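Local coordinates for vacuolar protein sorting-associated protein 54 (Mus musculus, PDB 3N1E), which is a subunit of the GARP tethering complex, here its C-terminal domain, and probably acts in retrograde transport from endosomes to the trans-Golgi network, at residues A[66-71]-A[79-84]. Sequence-based numbering, arbitrary orientation.
Sequences EAIFDL and MLFLRI
I68 overlaps L80: its CG1 methylene meets the CD2 methyl of L80 at 4.1 Å, the two side chains reaching for each other tip to tip from facing helices. The longer arm of I68 is what does the touching. With chi1 at 56°, CG1 is tucked between the backbone N and the carbonyl carbon, while CG2 stands beside the N. From CG1 the chain runs on to CD1, which arrives at the edge of the F81 ring, near its plane, 4.5 Å from CE2; this is a looser apolar touch at the rim of the phenyl and not packing over its face. CG of L80 lies anti to the backbone N (chi1 170°), which extends the side chain from the helix and carries CD2 across to I68. The CA atoms of I68 and L80 are still 10.1 Å apart, so the backbones keep their distance and the joint is made by side chains alone, without a hydrogen bond between the segments. Just past I68 the chain turns, and L71 N donates to I68 O at 2.9 Å, a bond that closes the turn. On the other side the helix runs on regularly, with I84 N bonded to L80 O. All this is plain hydrophobic packing between helix 52-68 and helix 74-98, next to the short connection that joins them. F81 also rests on M61 and M64 of helix 52-68 and on L129 and L132 of the chain after helix 107-124, while L80 packs on L28 and V29, linking helix 74-98 to helix 17-40 in this all-helical domain.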
loop_
_atom_site.group_PDB
_atom_site.type_symbol
_atom_site.label_atom_id
_atom_site.label_comp_id
_atom_site.label_asym_id
_atom_site.label_seq_id
_atom_site.Cartn_x
_atom_site.Cartn_y
_atom_site.Cartn_z
ATOM N N GLU A 66 -6.526 -8.889 5.068
ATOM C CA GLU A 66 -7.286 -9.939 5.767
ATOM C C GLU A 66 -6.904 -10.028 7.242
ATOM O O GLU A 66 -7.774 -10.236 8.117
ATOM C CB GLU A 66 -7.092 -11.291 5.066
ATOM C CG GLU A 66 -7.875 -11.395 3.765
ATOM C CD GLU A 66 -7.427 -12.545 2.869
ATOM O OE1 GLU A 66 -6.526 -13.319 3.272
ATOM O OE2 GLU A 66 -7.986 -12.678 1.759
ATOM N N ALA A 67 -5.614 -9.851 7.524
ATOM C CA ALA A 67 -5.098 -9.952 8.885
ATOM C C ALA A 67 -5.566 -8.797 9.795
ATOM O O ALA A 67 -5.752 -9.010 11.002
ATOM C CB ALA A 67 -3.572 -10.021 8.860
ATOM N N ILE A 68 -5.706 -7.588 9.247
ATOM C CA ILE A 68 -5.991 -6.391 10.085
ATOM C C ILE A 68 -7.417 -5.858 9.999
ATOM O O ILE A 68 -7.784 -4.904 10.705
ATOM C CB ILE A 68 -4.970 -5.213 9.888
ATOM C CG1 ILE A 68 -4.854 -4.739 8.425
ATOM C CG2 ILE A 68 -3.602 -5.637 10.331
ATOM C CD1 ILE A 68 -6.038 -4.046 7.821
ATOM N N PHE A 69 -8.214 -6.445 9.117
ATOM C CA PHE A 69 -9.543 -5.925 8.882
ATOM C C PHE A 69 -10.363 -5.776 10.169
ATOM O O PHE A 69 -11.014 -4.732 10.380
ATOM C CB PHE A 69 -10.315 -6.772 7.879
ATOM C CG PHE A 69 -11.611 -6.143 7.475
ATOM C CD1 PHE A 69 -11.621 -5.040 6.628
ATOM C CD2 PHE A 69 -12.816 -6.599 7.998
ATOM C CE1 PHE A 69 -12.822 -4.416 6.273
ATOM C CE2 PHE A 69 -14.020 -5.985 7.639
ATOM C CZ PHE A 69 -14.015 -4.892 6.777
ATOM N N ASP A 70 -10.322 -6.806 11.010
ATOM C CA ASP A 70 -11.064 -6.811 12.279
ATOM C C ASP A 70 -10.306 -6.206 13.459
ATOM O O ASP A 70 -10.815 -6.201 14.590
ATOM C CB ASP A 70 -11.513 -8.230 12.619
ATOM C CG ASP A 70 -12.593 -8.731 11.683
ATOM O OD1 ASP A 70 -13.454 -7.919 11.273
ATOM O OD2 ASP A 70 -12.578 -9.940 11.355
ATOM N N LEU A 71 -9.120 -5.663 13.196
ATOM C CA LEU A 71 -8.255 -5.127 14.243
ATOM C C LEU A 71 -8.093 -3.622 14.156
ATOM O O LEU A 71 -7.624 -2.993 15.102
ATOM C CB LEU A 71 -6.872 -5.778 14.192
ATOM C CG LEU A 71 -6.831 -7.252 14.543
ATOM C CD1 LEU A 71 -5.440 -7.768 14.196
ATOM C CD2 LEU A 71 -7.127 -7.421 16.040
ATOM N N MET A 79 -5.837 4.748 6.013
ATOM C CA MET A 79 -4.572 5.481 6.229
ATOM C C MET A 79 -3.358 4.556 6.114
ATOM O O MET A 79 -2.321 4.959 5.560
ATOM C CB MET A 79 -4.560 6.217 7.588
ATOM C CG MET A 79 -5.619 7.282 7.796
ATOM S SD MET A 79 -5.602 8.634 6.614
ATOM C CE MET A 79 -6.834 8.096 5.427
ATOM N N LEU A 80 -3.484 3.323 6.634
ATOM C CA LEU A 80 -2.412 2.346 6.554
ATOM C C LEU A 80 -2.091 2.050 5.097
ATOM O O LEU A 80 -0.917 2.049 4.706
ATOM C CB LEU A 80 -2.801 1.056 7.276
ATOM C CG LEU A 80 -1.902 -0.149 7.093
ATOM C CD1 LEU A 80 -0.504 0.091 7.654
ATOM C CD2 LEU A 80 -2.549 -1.400 7.725
ATOM N N PHE A 81 -3.132 1.816 4.308
ATOM C CA PHE A 81 -2.921 1.497 2.902
ATOM C C PHE A 81 -2.378 2.654 2.099
ATOM O O PHE A 81 -1.625 2.421 1.160
ATOM C CB PHE A 81 -4.155 0.827 2.254
ATOM C CG PHE A 81 -4.155 -0.656 2.440
ATOM C CD1 PHE A 81 -3.589 -1.506 1.473
ATOM C CD2 PHE A 81 -4.640 -1.205 3.617
ATOM C CE1 PHE A 81 -3.552 -2.905 1.676
ATOM C CE2 PHE A 81 -4.600 -2.586 3.831
ATOM C CZ PHE A 81 -4.063 -3.435 2.854
ATOM N N LEU A 82 -2.709 3.893 2.481
ATOM C CA LEU A 82 -2.063 5.045 1.830
ATOM C C LEU A 82 -0.559 5.085 2.098
ATOM O O LEU A 82 0.203 5.396 1.196
ATOM C CB LEU A 82 -2.731 6.370 2.225
ATOM C CG LEU A 82 -4.128 6.483 1.634
ATOM C CD1 LEU A 82 -4.814 7.649 2.349
ATOM C CD2 LEU A 82 -4.125 6.736 0.089
ATOM N N ARG A 83 -0.138 4.729 3.315
ATOM C CA ARG A 83 1.292 4.656 3.650
ATOM C C ARG A 83 2.006 3.515 2.932
ATOM O O ARG A 83 3.144 3.665 2.466
ATOM C CB ARG A 83 1.518 4.531 5.176
ATOM C CG ARG A 83 0.945 5.707 5.944
ATOM C CD ARG A 83 1.382 5.767 7.421
ATOM N NE ARG A 83 1.351 7.193 7.809
ATOM C CZ ARG A 83 1.520 7.672 9.039
ATOM N NH1 ARG A 83 1.728 6.853 10.070
ATOM N NH2 ARG A 83 1.458 8.989 9.241
ATOM N N ILE A 84 1.364 2.363 2.897
ATOM C CA ILE A 84 1.891 1.208 2.171
ATOM C C ILE A 84 2.036 1.599 0.693
ATOM O O ILE A 84 3.077 1.369 0.083
ATOM C CB ILE A 84 0.939 -0.021 2.265
ATOM C CG1 ILE A 84 0.819 -0.568 3.702
ATOM C CG2 ILE A 84 1.373 -1.120 1.301
ATOM C CD1 ILE A 84 2.064 -0.684 4.462
#